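Local structure of ribokinase (Giardia lamblia, 6WHJ) at residues B[93-102]-B[113-122]. The protein probably phosphorylates D-ribose at O-5, using ATP and magnesium, to give D-ribose 5-phosphate. Residues are numbered along the deposited sequence; the frame is centred on the assembly and turned at random.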
ATOM      1  N   VAL B  93      -9.258   7.957 -19.164  1.00 30.94           N
ATOM      2  CA  VAL B  93      -8.248   7.614 -20.164  1.00 31.59           C
ATOM      3  C   VAL B  93      -7.876   6.140 -20.037  1.00 31.87           C
ATOM      4  O   VAL B  93      -7.994   5.537 -18.966  1.00 33.43           O
ATOM      5  CB  VAL B  93      -6.978   8.496 -20.040  1.00 27.85           C
ATOM      6  CG1 VAL B  93      -7.330   9.968 -20.147  1.00 28.83           C
ATOM      7  CG2 VAL B  93      -6.264   8.221 -18.745  1.00 31.30           C
ATOM      8  N   SER B  94      -7.426   5.554 -21.145  1.00 34.84           N
ATOM      9  CA  SER B  94      -7.049   4.143 -21.176  1.00 34.48           C
ATOM     10  C   SER B  94      -5.550   3.924 -21.037  1.00 33.86           C
ATOM     11  O   SER B  94      -5.114   2.767 -20.962  1.00 36.92           O
ATOM     12  CB  SER B  94      -7.536   3.473 -22.467  1.00 31.08           C
ATOM     13  OG  SER B  94      -7.153   4.228 -23.598  1.00 34.04           O
ATOM     14  N   GLY B  95      -4.754   4.993 -21.018  1.00 31.59           N
ATOM     15  CA  GLY B  95      -3.309   4.825 -20.988  1.00 35.30           C
ATOM     16  C   GLY B  95      -2.828   4.218 -19.682  1.00 35.61           C
ATOM     17  O   GLY B  95      -1.944   3.360 -19.671  1.00 40.89           O
ATOM     18  N   ALA B  96      -3.325   4.729 -18.569  1.00 30.07           N
ATOM     19  CA  ALA B  96      -2.947   4.286 -17.244  1.00 31.66           C
ATOM     20  C   ALA B  96      -4.189   3.905 -16.446  1.00 31.66           C
ATOM     21  O   ALA B  96      -5.311   4.259 -16.825  1.00 30.63           O
ATOM     22  CB  ALA B  96      -2.173   5.391 -16.509  1.00 34.21           C
ATOM     23  N   PRO B  97      -4.029   3.159 -15.352  1.00 30.14           N
ATOM     24  CA  PRO B  97      -5.125   3.010 -14.385  1.00 30.65           C
ATOM     25  C   PRO B  97      -5.313   4.291 -13.581  1.00 29.85           C
ATOM     26  O   PRO B  97      -4.471   5.191 -13.583  1.00 29.25           O
ATOM     27  CB  PRO B  97      -4.658   1.862 -13.485  1.00 23.33           C
ATOM     28  CG  PRO B  97      -3.180   1.933 -13.554  1.00 25.15           C
ATOM     29  CD  PRO B  97      -2.865   2.335 -14.976  1.00 24.20           C
ATOM     30  N   THR B  98      -6.449   4.370 -12.891  1.00 27.35           N
ATOM     31  CA  THR B  98      -6.669   5.445 -11.932  1.00 27.23           C
ATOM     32  C   THR B  98      -5.531   5.478 -10.913  1.00 26.61           C
ATOM     33  O   THR B  98      -5.019   4.436 -10.499  1.00 27.66           O
ATOM     34  CB  THR B  98      -8.015   5.250 -11.228  1.00 28.38           C
ATOM     35  OG1 THR B  98      -9.075   5.386 -12.180  1.00 30.58           O
ATOM     36  CG2 THR B  98      -8.213   6.277 -10.106  1.00 26.56           C
ATOM     37  N   GLY B  99      -5.093   6.684 -10.558  1.00 25.63           N
ATOM     38  CA  GLY B  99      -4.027   6.812  -9.582  1.00 25.25           C
ATOM     39  C   GLY B  99      -4.422   6.252  -8.229  1.00 27.82           C
ATOM     40  O   GLY B  99      -5.602   6.208  -7.867  1.00 27.35           O
ATOM     41  N   ASN B 100      -3.421   5.788  -7.483  1.00 21.92           N
ATOM     42  CA  ASN B 100      -3.657   5.342  -6.117  1.00 23.01           C
ATOM     43  C   ASN B 100      -2.486   5.738  -5.226  1.00 24.30           C
ATOM     44  O   ASN B 100      -1.461   6.255  -5.682  1.00 23.42           O
ATOM     45  CB  ASN B 100      -3.920   3.829  -5.997  1.00 22.18           C
ATOM     46  CG  ASN B 100      -2.762   2.962  -6.474  1.00 23.80           C
ATOM     47  OD1 ASN B 100      -1.590   3.297  -6.311  1.00 23.87           O
ATOM     48  ND2 ASN B 100      -3.097   1.777  -6.960  1.00 28.19           N
ATOM     49  N   ALA B 101      -2.669   5.489  -3.933  1.00 24.66           N
ATOM     50  CA  ALA B 101      -1.640   5.675  -2.922  1.00 24.52           C
ATOM     51  C   ALA B 101      -1.683   4.497  -1.957  1.00 26.57           C
ATOM     52  O   ALA B 101      -2.763   4.121  -1.480  1.00 27.26           O
ATOM     53  CB  ALA B 101      -1.849   6.992  -2.161  1.00 21.87           C
ATOM     54  N   GLY B 102      -0.512   3.937  -1.656  1.00 23.99           N
ATOM     55  CA  GLY B 102      -0.380   2.913  -0.642  1.00 23.10           C
ATOM     56  C   GLY B 102       0.146   3.550   0.626  1.00 24.75           C
ATOM     57  O   GLY B 102       1.270   4.052   0.660  1.00 26.94           O
ATOM     58  N   ILE B 113       3.483   7.430   2.573  1.00 27.39           N
ATOM     59  CA  ILE B 113       2.633   7.513   1.392  1.00 27.88           C
ATOM     60  C   ILE B 113       3.488   7.273   0.162  1.00 28.52           C
ATOM     61  O   ILE B 113       4.506   7.946  -0.036  1.00 31.03           O
ATOM     62  CB  ILE B 113       1.918   8.872   1.285  1.00 30.76           C
ATOM     63  CG1 ILE B 113       1.126   9.155   2.558  1.00 31.71           C
ATOM     64  CG2 ILE B 113       0.982   8.876   0.096  1.00 25.29           C
ATOM     65  CD1 ILE B 113       0.382  10.455   2.527  1.00 24.18           C
ATOM     66  N   VAL B 114       3.066   6.321  -0.665  1.00 26.47           N
ATOM     67  CA  VAL B 114       3.639   6.095  -1.984  1.00 28.03           C
ATOM     68  C   VAL B 114       2.519   6.281  -2.997  1.00 26.66           C
ATOM     69  O   VAL B 114       1.506   5.570  -2.948  1.00 21.95           O
ATOM     70  CB  VAL B 114       4.265   4.701  -2.125  1.00 24.51           C
ATOM     71  CG1 VAL B 114       4.843   4.552  -3.526  1.00 27.84           C
ATOM     72  CG2 VAL B 114       5.329   4.481  -1.088  1.00 24.28           C
ATOM     73  N   ILE B 115       2.700   7.230  -3.907  1.00 29.56           N
ATOM     74  CA  ILE B 115       1.714   7.531  -4.936  1.00 26.74           C
ATOM     75  C   ILE B 115       2.128   6.857  -6.238  1.00 27.06           C
ATOM     76  O   ILE B 115       3.282   6.973  -6.673  1.00 28.10           O
ATOM     77  CB  ILE B 115       1.571   9.049  -5.133  1.00 24.35           C
ATOM     78  CG1 ILE B 115       1.191   9.714  -3.806  1.00 26.56           C
ATOM     79  CG2 ILE B 115       0.563   9.344  -6.204  1.00 27.24           C
ATOM     80  CD1 ILE B 115       1.018  11.213  -3.893  1.00 27.95           C
ATOM     81  N   SER B 116       1.175   6.181  -6.874  1.00 26.44           N
ATOM     82  CA  SER B 116       1.305   5.725  -8.252  1.00 24.10           C
ATOM     83  C   SER B 116       0.391   6.657  -9.031  1.00 25.36           C
ATOM     84  O   SER B 116      -0.834   6.490  -9.021  1.00 24.91           O
ATOM     85  CB  SER B 116       0.889   4.267  -8.415  1.00 26.60           C
ATOM     86  OG  SER B 116       1.006   3.844  -9.774  1.00 29.37           O
ATOM     87  N   GLU B 117       0.994   7.648  -9.691  1.00 26.11           N
ATOM     88  CA  GLU B 117       0.209   8.730 -10.276  1.00 27.58           C
ATOM     89  C   GLU B 117      -0.769   8.200 -11.312  1.00 25.61           C
ATOM     90  O   GLU B 117      -1.908   8.672 -11.390  1.00 26.33           O
ATOM     91  CB  GLU B 117       1.135   9.804 -10.845  1.00 23.86           C
ATOM     92  CG  GLU B 117       1.845   9.443 -12.096  1.00 27.65           C
ATOM     93  CD  GLU B 117       2.487  10.645 -12.763  1.00 33.33           C
ATOM     94  OE1 GLU B 117       2.389  11.764 -12.206  1.00 31.62           O
ATOM     95  OE2 GLU B 117       3.070  10.463 -13.860  1.00 32.69           O
ATOM     96  N   GLY B 118      -0.364   7.183 -12.073  1.00 23.59           N
ATOM     97  CA  GLY B 118      -1.283   6.565 -13.018  1.00 25.59           C
ATOM     98  C   GLY B 118      -1.860   7.594 -13.968  1.00 25.83           C
ATOM     99  O   GLY B 118      -1.137   8.403 -14.563  1.00 25.08           O
ATOM    100  N   ALA B 119      -3.190   7.598 -14.075  1.00 24.72           N
ATOM    101  CA  ALA B 119      -3.863   8.461 -15.035  1.00 27.96           C
ATOM    102  C   ALA B 119      -3.691   9.941 -14.723  1.00 28.43           C
ATOM    103  O   ALA B 119      -3.954  10.780 -15.598  1.00 27.68           O
ATOM    104  CB  ALA B 119      -5.348   8.106 -15.108  1.00 27.31           C
ATOM    105  N   ASN B 120      -3.260  10.286 -13.507  1.00 25.66           N
ATOM    106  CA  ASN B 120      -2.967  11.685 -13.218  1.00 24.52           C
ATOM    107  C   ASN B 120      -1.854  12.206 -14.116  1.00 27.19           C
ATOM    108  O   ASN B 120      -1.826  13.400 -14.445  1.00 27.61           O
ATOM    109  CB  ASN B 120      -2.601  11.841 -11.744  1.00 24.21           C
ATOM    110  CG  ASN B 120      -3.789  11.624 -10.826  1.00 27.18           C
ATOM    111  OD1 ASN B 120      -4.820  12.288 -10.970  1.00 27.17           O
ATOM    112  ND2 ASN B 120      -3.668  10.668  -9.901  1.00 22.52           N
ATOM    113  N   GLY B 121      -0.976  11.318 -14.584  1.00 24.17           N
ATOM    114  CA  GLY B 121       0.087  11.720 -15.483  1.00 26.31           C
ATOM    115  C   GLY B 121      -0.363  12.036 -16.904  1.00 29.83           C
ATOM    116  O   GLY B 121       0.454  12.544 -17.682  1.00 32.28           O
ATOM    117  N   MET B 122      -1.623  11.756 -17.263  1.00 27.71           N
ATOM    118  CA  MET B 122      -2.131  12.099 -18.589  1.00 28.88           C
ATOM    119  C   MET B 122      -2.868  13.432 -18.637  1.00 28.61           C
ATOM    120  O   MET B 122      -3.256  13.863 -19.732  1.00 27.51           O
ATOM    121  CB  MET B 122      -3.081  11.021 -19.130  1.00 28.55           C
ATOM    122  CG  MET B 122      -2.404   9.847 -19.805  1.00 33.27           C
ATOM    123  SD  MET B 122      -1.670   8.675 -18.666  1.00 43.18           S
ATOM    124  CE  MET B 122      -1.239   7.383 -19.841  1.00 35.47           C
TER
HETATM  125  O   HOH W   1      -2.106   3.673 -10.554  1.00 32.63           O
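Gly102 O is gripped by two donors: the backbone N-H of Val114 (Val114 N to Gly102 O 3.2 Å) and Tyr104 OH of the second subunit. The shortest bond runs from Ala119 N to Pro97 O, 2.8 Å. The donor lies nearly on the line of the carbonyl, but the bond is bent at the hydrogen, 137°. It ties residues 95-98 to the start of the 3-10 segment 119-122. Ala96 CB comes down on the peptide that joins Gly118 to Ala119, 3.4 Å from Ala119 N. Met122 doubles back at chi2 (77°), which brings its SD alongside Ala96 CB and its methyl against the backbone of Gly95. Val93 CG2 meets Ala119 CB at 3.8 Å and also lies near Met122.

Beyond Gly99 the two strands pair as an antiparallel beta hairpin. Asn100 and Ser116 exchange two backbone bonds, and so do Gly102 and Val114. The hairpin belongs to the small four-stranded sheet, which in ribokinases forms the lid over the sugar site. Ile113, Val114 and Ile115 pair in parallel with a strand of the second subunit, so the sheet crosses the dimer interface.

Asn100 and Ser116 point to the same face. With chi1 at 61° the Asn100 amide leans toward strand 113-116, and OD1 lies 3.4 Å from Ser116 CB. That oxygen is hydrogen-bonded to Trp21 of the second subunit. A water bridges Thr98 O, to which it donates, and Ser116 OG. Ala101 CB is on the opposite face and touches Ile113 CG2 at 4.1 Å. Ile115 shares this face and touches Glu146, a predicted substrate residue. Asn120 ND2 bonds weakly to Glu117 O. It also donates to Tyr15 O, its stronger partner, and the side chain lies beside Asn16, another predicted substrate residue.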